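Local structure of acyl-CoA dehydrogenase domain protein Tcur3481 (Thermomonospora curvata, 6WY9) at residues 77-85 and 330-338. The protein binds FAD and probably acts as an acyl-CoA dehydrogenase, oxidising acyl-CoA substrates. Sequence-based numbering, arbitrary orientation.
Sequences EQGRHVAPV and IHRYFLWGK
A Schellman motif that ends helix 67-80 packs against helix 330-340, joining the N-terminal and C-terminal helical regions of the acyl-CoA dehydrogenase fold. Its positive-phi residue, Val82, sits between the rings of Tyr333 and Trp336, one helical turn apart. Val82 CG1 lies over the middle of the Tyr333 ring, 3.7 Å from its centroid. This is a CH-pi contact. Val82 CA makes another on the Trp336 indole, 3.6 Å from the centroid of its six-membered ring and almost straight above it. With Val82 chi1 at -69°, CG1 stands anti to the carbonyl carbon and comes over the tyrosine face, while Val82 CG2 meets Arg332 CB at 4.0 Å. The arginine's polar end turns elsewhere, to a salt bridge with Glu33. Trp336 also reaches the chain beyond Val82, where its CH2 edge approaches Ala83 O at 3.2 Å. That oxygen accepts a nearly straight bond from Gln78 NE2 and another from Val85 N. The Gln78 amide stands almost upright to the indole, 82° between planes, with NE2 at the ring edge. Replacing Trp336 by an alanine is likely to leave Val82 CA without its aromatic cover and to open a gap beside the Gln78 amide. At the other ring, Tyr333 OH donates to Arg80 O over 2.7 Å, tilted 31° from the carbonyl plane.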
loop_
_atom_site.group_PDB
_atom_site.type_symbol
_atom_site.label_atom_id
_atom_site.label_comp_id
_atom_site.label_asym_id
_atom_site.label_seq_id
_atom_site.Cartn_x
_atom_site.Cartn_y
_atom_site.Cartn_z
ATOM N N GLU B 77 -0.288 -11.250 25.656
ATOM C CA GLU B 77 0.840 -12.124 25.993
ATOM C C GLU B 77 0.721 -13.477 25.319
ATOM O O GLU B 77 1.731 -14.061 24.926
ATOM C CB GLU B 77 0.958 -12.370 27.502
ATOM C CG GLU B 77 1.710 -11.320 28.197
ATOM C CD GLU B 77 3.092 -11.027 27.606
ATOM O OE1 GLU B 77 3.969 -11.913 27.401
ATOM O OE2 GLU B 77 3.297 -9.851 27.390
ATOM N N GLN B 78 -0.486 -14.035 25.259
ATOM C CA GLN B 78 -0.622 -15.320 24.585
ATOM C C GLN B 78 -0.154 -15.232 23.134
ATOM O O GLN B 78 0.614 -16.086 22.665
ATOM C CB GLN B 78 -2.057 -15.839 24.651
ATOM C CG GLN B 78 -2.212 -17.005 23.671
ATOM C CD GLN B 78 -3.622 -17.434 23.421
ATOM O OE1 GLN B 78 -4.582 -16.641 23.528
ATOM N NE2 GLN B 78 -3.776 -18.688 23.020
ATOM N N GLY B 79 -0.589 -14.197 22.402
ATOM C CA GLY B 79 -0.154 -14.069 21.015
ATOM C C GLY B 79 1.341 -13.857 20.873
ATOM O O GLY B 79 1.956 -14.329 19.908
ATOM N N ARG B 80 1.960 -13.166 21.836
ATOM C CA ARG B 80 3.412 -12.974 21.784
ATOM C C ARG B 80 4.175 -14.296 21.694
ATOM O O ARG B 80 5.293 -14.343 21.161
ATOM C CB ARG B 80 3.860 -12.223 23.024
ATOM C CG ARG B 80 4.396 -10.889 22.769
ATOM C CD ARG B 80 4.652 -10.216 24.089
ATOM N NE ARG B 80 4.522 -8.778 23.957
ATOM C CZ ARG B 80 3.494 -8.068 24.408
ATOM N NH1 ARG B 80 2.480 -8.653 25.055
ATOM N NH2 ARG B 80 3.493 -6.750 24.222
ATOM N N HIS B 81 3.593 -15.361 22.234
ATOM C CA HIS B 81 4.223 -16.682 22.321
ATOM C C HIS B 81 3.534 -17.754 21.487
ATOM O O HIS B 81 3.871 -18.928 21.645
ATOM C CB HIS B 81 4.220 -17.139 23.779
ATOM C CG HIS B 81 5.007 -16.234 24.656
ATOM N ND1 HIS B 81 4.416 -15.233 25.396
ATOM C CD2 HIS B 81 6.335 -16.123 24.850
ATOM C CE1 HIS B 81 5.353 -14.562 26.043
ATOM N NE2 HIS B 81 6.528 -15.077 25.722
ATOM N N VAL B 82 2.545 -17.375 20.657
ATOM C CA VAL B 82 1.714 -18.291 19.875
ATOM C C VAL B 82 1.376 -19.514 20.745
ATOM O O VAL B 82 1.580 -20.659 20.348
ATOM C CB VAL B 82 2.387 -18.639 18.515
ATOM C CG1 VAL B 82 2.397 -17.340 17.581
ATOM C CG2 VAL B 82 3.831 -19.123 18.659
ATOM N N ALA B 83 0.878 -19.274 21.953
ATOM C CA ALA B 83 0.755 -20.367 22.924
ATOM C C ALA B 83 -0.537 -21.133 22.659
ATOM O O ALA B 83 -1.613 -20.513 22.584
ATOM C CB ALA B 83 0.762 -19.851 24.354
ATOM N N PRO B 84 -0.467 -22.466 22.453
ATOM C CA PRO B 84 -1.667 -23.200 21.989
ATOM C C PRO B 84 -2.675 -23.541 23.084
ATOM O O PRO B 84 -2.782 -24.678 23.553
ATOM C CB PRO B 84 -1.056 -24.460 21.360
ATOM C CG PRO B 84 0.192 -24.726 22.214
ATOM C CD PRO B 84 0.749 -23.313 22.404
ATOM N N VAL B 85 -3.475 -22.552 23.483
ATOM C CA VAL B 85 -4.620 -22.796 24.382
ATOM C C VAL B 85 -5.798 -21.948 23.916
ATOM O O VAL B 85 -5.628 -20.833 23.434
ATOM C CB VAL B 85 -4.299 -22.443 25.861
ATOM C CG1 VAL B 85 -3.611 -23.573 26.584
ATOM C CG2 VAL B 85 -3.453 -21.158 25.956
ATOM N N ILE B 330 9.537 -18.349 13.429
ATOM C CA ILE B 330 8.746 -17.218 12.943
ATOM C C ILE B 330 7.527 -17.702 12.146
ATOM O O ILE B 330 6.495 -17.028 12.136
ATOM C CB ILE B 330 9.613 -16.244 12.106
ATOM C CG1 ILE B 330 8.862 -14.908 11.875
ATOM C CG2 ILE B 330 10.017 -16.900 10.741
ATOM C CD1 ILE B 330 8.720 -14.030 13.181
ATOM N N HIS B 331 7.612 -18.862 11.473
ATOM C CA HIS B 331 6.499 -19.290 10.614
ATOM C C HIS B 331 5.184 -19.441 11.398
ATOM O O HIS B 331 4.103 -19.334 10.813
ATOM C CB HIS B 331 6.802 -20.624 9.938
ATOM C CG HIS B 331 6.739 -21.787 10.882
ATOM N ND1 HIS B 331 7.711 -22.001 11.850
ATOM C CD2 HIS B 331 5.819 -22.771 11.052
ATOM C CE1 HIS B 331 7.413 -23.091 12.542
ATOM N NE2 HIS B 331 6.270 -23.576 12.079
ATOM N N ARG B 332 5.247 -19.713 12.707
ATOM C CA ARG B 332 4.006 -19.823 13.479
ATOM C C ARG B 332 3.314 -18.473 13.607
ATOM O O ARG B 332 2.084 -18.408 13.632
ATOM C CB ARG B 332 4.276 -20.419 14.875
ATOM C CG ARG B 332 4.734 -21.884 14.822
ATOM C CD ARG B 332 4.467 -22.620 16.156
ATOM N NE ARG B 332 5.096 -23.944 16.129
ATOM C CZ ARG B 332 6.402 -24.180 16.276
ATOM N NH1 ARG B 332 6.860 -25.438 16.208
ATOM N NH2 ARG B 332 7.236 -23.176 16.505
ATOM N N TYR B 333 4.083 -17.397 13.736
ATOM C CA TYR B 333 3.492 -16.057 13.780
ATOM C C TYR B 333 2.791 -15.746 12.467
ATOM O O TYR B 333 1.674 -15.205 12.453
ATOM C CB TYR B 333 4.600 -15.031 14.084
ATOM C CG TYR B 333 5.128 -15.263 15.482
ATOM C CD1 TYR B 333 6.032 -16.297 15.746
ATOM C CD2 TYR B 333 4.655 -14.502 16.550
ATOM C CE1 TYR B 333 6.454 -16.560 17.057
ATOM C CE2 TYR B 333 5.089 -14.744 17.868
ATOM C CZ TYR B 333 5.982 -15.775 18.101
ATOM O OH TYR B 333 6.402 -16.002 19.402
ATOM N N PHE B 334 3.408 -16.145 11.347
ATOM C CA PHE B 334 2.733 -16.016 10.054
ATOM C C PHE B 334 1.402 -16.774 10.050
ATOM O O PHE B 334 0.364 -16.241 9.616
ATOM C CB PHE B 334 3.640 -16.530 8.910
ATOM C CG PHE B 334 2.995 -16.378 7.581
ATOM C CD1 PHE B 334 2.803 -15.115 7.044
ATOM C CD2 PHE B 334 2.476 -17.478 6.912
ATOM C CE1 PHE B 334 2.133 -14.939 5.814
ATOM C CE2 PHE B 334 1.823 -17.317 5.688
ATOM C CZ PHE B 334 1.652 -16.032 5.135
ATOM N N LEU B 335 1.416 -18.040 10.506
ATOM C CA LEU B 335 0.195 -18.855 10.473
ATOM C C LEU B 335 -0.899 -18.256 11.371
ATOM O O LEU B 335 -2.065 -18.174 10.969
ATOM C CB LEU B 335 0.489 -20.309 10.884
ATOM C CG LEU B 335 1.485 -21.085 9.994
ATOM C CD1 LEU B 335 1.673 -22.507 10.526
ATOM C CD2 LEU B 335 0.911 -21.081 8.548
ATOM N N TRP B 336 -0.547 -17.887 12.613
ATOM C CA TRP B 336 -1.497 -17.225 13.511
ATOM C C TRP B 336 -1.997 -15.897 12.938
ATOM O O TRP B 336 -3.207 -15.617 12.942
ATOM C CB TRP B 336 -0.848 -16.980 14.884
ATOM C CG TRP B 336 -0.870 -18.198 15.791
ATOM C CD1 TRP B 336 -0.460 -19.454 15.479
ATOM C CD2 TRP B 336 -1.318 -18.244 17.170
ATOM N NE1 TRP B 336 -0.612 -20.284 16.569
ATOM C CE2 TRP B 336 -1.139 -19.564 17.616
ATOM C CE3 TRP B 336 -1.831 -17.287 18.058
ATOM C CZ2 TRP B 336 -1.479 -19.979 18.927
ATOM C CZ3 TRP B 336 -2.152 -17.701 19.379
ATOM C CH2 TRP B 336 -1.977 -19.034 19.789
ATOM N N GLY B 337 -1.077 -15.044 12.481
ATOM C CA GLY B 337 -1.482 -13.737 11.983
ATOM C C GLY B 337 -2.452 -13.863 10.830
ATOM O O GLY B 337 -3.491 -13.198 10.797
ATOM N N LYS B 338 -2.126 -14.751 9.891
ATOM C CA LYS B 338 -2.939 -14.992 8.708
ATOM C C LYS B 338 -4.328 -15.495 9.107
ATOM O O LYS B 338 -5.352 -14.974 8.647
ATOM C CB LYS B 338 -2.165 -15.983 7.807
ATOM C CG LYS B 338 -2.898 -16.670 6.678
ATOM C CD LYS B 338 -2.546 -16.067 5.281
ATOM C CE LYS B 338 -3.439 -16.654 4.147
ATOM N NZ LYS B 338 -3.423 -15.789 2.861
#